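Local atomic coordinates of nucleocapsid (Crimean-congo hemorrhagic fever virus, PDB entry 4AKL), a protein that binds single- and double-stranded RNA, probably takes part in packaging the viral genome, and cuts double-stranded DNA without sequence specificity. Residues Ala302-Thr306 / Val307-Tyr311; Ala378-Ala382 / Gly383-Glu387. One frame throughout, in Å; residues are numbered along the deposited sequence.

How the interactions relate
Both contacts are local, each formed where a loop enters a helix. Interaction 1 (302-311) comes first along the chain, at the start of helix 306-316, and interaction 2 (378-387) follows at the start of helix 385-392. Their centres lie about 9 Å apart, and they touch directly: Thr306 OG1 lies 2.5 Å from Glu387 OE1, a probable hydrogen bond, and Ser310 OG lies 3.3 Å from Glu387 O, a longer approach that could at most share the proton given to Thr306 O. Ile304 CD1 also packs against the Glu387 carboxylate. The two helix starts are thus tied side by side inside the nucleocapsid, interaction 1 being nearer the centre of the chain.

Interaction 1 of 2, residues Ala302-Thr306 / Val307-Tyr311; sequences AQIDT and VFSSY
With chi1 of Asp305 at -177°, its CG is swung opposite the backbone N and beside the carbonyl carbon, which carries the carboxylate back to the N-terminal end of the helix, beside Phe308. Asp305 OD1 accepts from Phe308 N at 3.3 Å; the bond is long and weak but straight (174° at the hydrogen), and it identifies Asp305 as the N-cap. Alongside it, Asp305 CG rests on Phe308 CB at 3.6 Å, and the two side chains cross at about a right angle, the ring continuing away from the carboxylate. OD1 also packs against Val307 CG1 (3.6 Å).

The backbone supplies the firmer bonds. Ser309 N donates to Asp305 O over 2.8 Å, while Ser310 N donates to Thr306 O over 3.0 Å. Thr306 O is gripped twice, because chi1 of Ser310 (-69°) turns its hydroxyl back along the helix: Ser310 OG donates to Thr306 O at 2.9 Å. The two donors approach from opposite faces of the carbonyl plane, so one oxygen accepts both. Before the cap, Ile304 CG1 lies against Ser309 OG at 3.7 Å, and CD1 packs on Ser309 CB, laying the isoleucine beside the helix start.

Polar ends reach further partners. Asp305 OD2 forms a salt bridge with Arg134 and a hydrogen bond with Asn468, and Ser309 OG is bonded to Tyr126 and to Pro377 O. The capped start of helix 306-316 is therefore buried between helix 120-136, touched by Asp305 and Phe308, helix 86-98, met by Phe308 and Tyr311, and helix 385-392, packed by Thr306 and Ser310.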
loop_
_atom_site.group_PDB
_atom_site.type_symbol
_atom_site.label_atom_id
_atom_site.label_comp_id
_atom_site.label_asym_id
_atom_site.label_seq_id
_atom_site.Cartn_x
_atom_site.Cartn_y
_atom_site.Cartn_z
ATOM N N ALA A 302 0.360 4.978 -4.506
ATOM C CA ALA A 302 -0.923 4.274 -4.547
ATOM C C ALA A 302 -0.924 2.926 -3.828
ATOM O O ALA A 302 -1.971 2.295 -3.777
ATOM C CB ALA A 302 -1.391 4.090 -5.991
ATOM N N GLN A 303 0.219 2.466 -3.296
ATOM C CA GLN A 303 0.271 1.154 -2.622
ATOM C C GLN A 303 -0.591 1.174 -1.386
ATOM O O GLN A 303 -0.449 2.056 -0.524
ATOM C CB GLN A 303 1.702 0.761 -2.205
ATOM C CG GLN A 303 2.507 0.051 -3.286
ATOM C CD GLN A 303 3.958 -0.092 -2.917
ATOM O OE1 GLN A 303 4.324 -0.105 -1.720
ATOM N NE2 GLN A 303 4.803 -0.189 -3.926
ATOM N N ILE A 304 -1.470 0.208 -1.281
ATOM C CA ILE A 304 -2.380 0.170 -0.172
ATOM C C ILE A 304 -1.611 -0.230 1.118
ATOM O O ILE A 304 -0.748 -1.065 1.091
ATOM C CB ILE A 304 -3.592 -0.703 -0.532
ATOM C CG1 ILE A 304 -4.573 -0.717 0.628
ATOM C CG2 ILE A 304 -3.173 -2.139 -0.945
ATOM C CD1 ILE A 304 -5.978 -1.261 0.184
ATOM N N ASP A 305 -1.912 0.442 2.216
ATOM C CA ASP A 305 -1.558 -0.034 3.492
ATOM C C ASP A 305 -2.766 -0.803 3.997
ATOM O O ASP A 305 -3.804 -0.210 4.371
ATOM C CB ASP A 305 -1.207 1.116 4.436
ATOM C CG ASP A 305 -0.742 0.615 5.804
ATOM O OD1 ASP A 305 -1.169 -0.486 6.187
ATOM O OD2 ASP A 305 0.062 1.326 6.485
ATOM N N THR A 306 -2.628 -2.115 4.018
ATOM C CA THR A 306 -3.733 -3.022 4.220
ATOM C C THR A 306 -4.422 -2.816 5.548
ATOM O O THR A 306 -5.633 -2.725 5.609
ATOM C CB THR A 306 -3.267 -4.497 4.038
ATOM O OG1 THR A 306 -2.853 -4.669 2.688
ATOM C CG2 THR A 306 -4.375 -5.559 4.351
ATOM N N VAL A 307 -3.661 -2.718 6.609
ATOM C CA VAL A 307 -4.275 -2.575 7.874
ATOM C C VAL A 307 -4.862 -1.155 8.067
ATOM O O VAL A 307 -5.964 -1.013 8.595
ATOM C CB VAL A 307 -3.329 -3.028 9.024
ATOM C CG1 VAL A 307 -2.199 -2.052 9.233
ATOM C CG2 VAL A 307 -4.165 -3.205 10.326
ATOM N N PHE A 308 -4.146 -0.132 7.602
ATOM C CA PHE A 308 -4.623 1.241 7.738
ATOM C C PHE A 308 -5.926 1.461 7.005
ATOM O O PHE A 308 -6.908 2.001 7.570
ATOM C CB PHE A 308 -3.561 2.244 7.267
ATOM C CG PHE A 308 -3.983 3.675 7.389
ATOM C CD1 PHE A 308 -4.224 4.246 8.639
ATOM C CD2 PHE A 308 -4.184 4.449 6.275
ATOM C CE1 PHE A 308 -4.612 5.530 8.765
ATOM C CE2 PHE A 308 -4.574 5.722 6.370
ATOM C CZ PHE A 308 -4.794 6.304 7.616
ATOM N N SER A 309 -5.923 1.071 5.721
ATOM C CA SER A 309 -7.084 1.220 4.893
ATOM C C SER A 309 -8.200 0.385 5.488
ATOM O O SER A 309 -9.313 0.828 5.543
ATOM C CB SER A 309 -6.788 0.840 3.423
ATOM O OG SER A 309 -6.179 1.889 2.675
ATOM N N SER A 310 -7.910 -0.807 5.983
ATOM C CA SER A 310 -8.981 -1.581 6.569
ATOM C C SER A 310 -9.671 -0.903 7.778
ATOM O O SER A 310 -10.905 -0.998 7.914
ATOM C CB SER A 310 -8.526 -3.023 6.876
ATOM O OG SER A 310 -8.315 -3.742 5.610
ATOM N N TYR A 311 -8.882 -0.223 8.621
ATOM C CA TYR A 311 -9.415 0.477 9.781
ATOM C C TYR A 311 -10.170 1.757 9.344
ATOM O O TYR A 311 -11.206 2.129 9.954
ATOM C CB TYR A 311 -8.306 0.780 10.810
ATOM C CG TYR A 311 -8.255 -0.268 11.893
ATOM C CD1 TYR A 311 -9.116 -0.215 12.953
ATOM C CD2 TYR A 311 -7.374 -1.337 11.829
ATOM C CE1 TYR A 311 -9.095 -1.188 13.959
ATOM C CE2 TYR A 311 -7.345 -2.309 12.812
ATOM C CZ TYR A 311 -8.208 -2.232 13.870
ATOM O OH TYR A 311 -8.188 -3.205 14.803
#

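Interaction 2 of 2, residues Ala378-Ala382 / Gly383-Glu387; sequences AVLTA and GRISE
Arg384 NH1 donates to Val379 O over 2.6 Å, the shortest hydrogen bond between 378-382 and 383-387. Its geometry is good on both sides: the angle at the hydrogen is 162°, the donor lies in the carbonyl plane on a lone pair, and the oxygen sits only 3° out of the guanidinium plane. The chain from CG to NE is extended, which lets the group span back over the loop; the same NH1 also bonds His376 O, so two backbone carbonyls hold this end of the arginine.

Next comes Thr381. Its OG1, placed between backbone N and carbonyl carbon by a chi1 of 60°, accepts from Arg384 N at 3.0 Å and lies 3.4 Å from Arg384 CG. Thr381 O receives weaker, bent bonds from the N atoms of Arg384 and Ile385. Ile385 N also donates to Ala382 O at 3.2 Å, the bond that closes the turn.

Farther out the contact is apolar. Leu380 and Arg384 run past each other in opposite directions, with Leu380 CD1 3.9 Å from Arg384 CB, and Leu380 CD2 faces Ile385 CD1 at 4.2 Å. Phe363 and Leu359 cover this patch, and Trp313 of helix 306-316 touches both Leu380 and Arg384.

The Ala382 to Ile385 segment is a type I beta turn that leads into helix 385-392. Just ahead of it, Thr381 OG1 accepting from the backbone N three residues on is the kind of bond that an N-cap threonine makes at a helix start.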
loop_
_atom_site.group_PDB
_atom_site.type_symbol
_atom_site.label_atom_id
_atom_site.label_comp_id
_atom_site.label_asym_id
_atom_site.label_seq_id
_atom_site.Cartn_x
_atom_site.Cartn_y
_atom_site.Cartn_z
ATOM N N ALA A 378 -7.273 4.379 -0.357
ATOM C CA ALA A 378 -8.269 4.433 0.715
ATOM C C ALA A 378 -9.667 4.175 0.170
ATOM O O ALA A 378 -10.614 4.269 0.935
ATOM C CB ALA A 378 -8.236 5.765 1.394
ATOM N N VAL A 379 -9.786 3.862 -1.129
ATOM C CA VAL A 379 -11.081 3.624 -1.752
ATOM C C VAL A 379 -11.399 2.115 -1.788
ATOM O O VAL A 379 -10.614 1.306 -2.323
ATOM C CB VAL A 379 -11.157 4.231 -3.158
ATOM C CG1 VAL A 379 -12.563 3.965 -3.842
ATOM C CG2 VAL A 379 -10.843 5.733 -3.093
ATOM N N LEU A 380 -12.527 1.747 -1.181
ATOM C CA LEU A 380 -13.013 0.375 -1.170
ATOM C C LEU A 380 -13.562 -0.083 -2.516
ATOM O O LEU A 380 -14.070 0.706 -3.286
ATOM C CB LEU A 380 -14.075 0.190 -0.096
ATOM C CG LEU A 380 -14.491 -1.263 0.241
ATOM C CD1 LEU A 380 -13.281 -2.130 0.695
ATOM C CD2 LEU A 380 -15.546 -1.260 1.321
ATOM N N THR A 381 -13.412 -1.371 -2.773
ATOM C CA THR A 381 -13.995 -2.082 -3.917
ATOM C C THR A 381 -14.335 -3.491 -3.427
ATOM O O THR A 381 -13.861 -3.921 -2.345
ATOM C CB THR A 381 -13.033 -2.278 -5.150
ATOM O OG1 THR A 381 -11.898 -3.028 -4.736
ATOM C CG2 THR A 381 -12.579 -0.965 -5.746
ATOM N N ALA A 382 -15.152 -4.211 -4.218
ATOM C CA ALA A 382 -15.499 -5.597 -3.905
ATOM C C ALA A 382 -14.204 -6.407 -3.745
ATOM O O ALA A 382 -14.071 -7.134 -2.795
ATOM C CB ALA A 382 -16.462 -6.231 -5.008
ATOM N N GLY A 383 -13.236 -6.234 -4.652
ATOM C CA GLY A 383 -11.989 -6.942 -4.562
ATOM C C GLY A 383 -11.146 -6.535 -3.344
ATOM O O GLY A 383 -10.381 -7.346 -2.856
ATOM N N ARG A 384 -11.299 -5.312 -2.830
ATOM C CA ARG A 384 -10.584 -4.879 -1.586
ATOM C C ARG A 384 -11.190 -5.383 -0.300
ATOM O O ARG A 384 -10.578 -5.272 0.739
ATOM C CB ARG A 384 -10.418 -3.373 -1.606
ATOM C CG ARG A 384 -9.247 -2.997 -2.552
ATOM C CD ARG A 384 -9.143 -1.515 -2.756
ATOM N NE ARG A 384 -7.889 -1.171 -3.405
ATOM C CZ ARG A 384 -7.478 0.044 -3.684
ATOM N NH1 ARG A 384 -8.216 1.127 -3.366
ATOM N NH2 ARG A 384 -6.302 0.177 -4.295
ATOM N N ILE A 385 -12.371 -6.018 -0.356
ATOM C CA ILE A 385 -12.956 -6.621 0.825
ATOM C C ILE A 385 -11.962 -7.673 1.423
ATOM O O ILE A 385 -11.878 -7.834 2.670
ATOM C CB ILE A 385 -14.395 -7.171 0.542
ATOM C CG1 ILE A 385 -15.436 -6.007 0.551
ATOM C CG2 ILE A 385 -14.823 -8.189 1.579
ATOM C CD1 ILE A 385 -15.837 -5.402 1.960
ATOM N N SER A 386 -11.197 -8.317 0.550
ATOM C CA SER A 386 -10.152 -9.246 0.958
ATOM C C SER A 386 -9.044 -8.608 1.872
ATOM O O SER A 386 -8.483 -9.302 2.685
ATOM C CB SER A 386 -9.503 -9.941 -0.265
ATOM O OG SER A 386 -8.863 -9.012 -1.129
ATOM N N GLU A 387 -8.790 -7.291 1.744
ATOM C CA GLU A 387 -7.839 -6.562 2.605
ATOM C C GLU A 387 -8.383 -6.570 4.021
ATOM O O GLU A 387 -7.680 -6.900 4.954
ATOM C CB GLU A 387 -7.653 -5.103 2.155
ATOM C CG GLU A 387 -7.158 -4.894 0.722
ATOM C CD GLU A 387 -5.699 -5.150 0.583
ATOM O OE1 GLU A 387 -4.971 -4.685 1.430
ATOM O OE2 GLU A 387 -5.269 -5.792 -0.380
#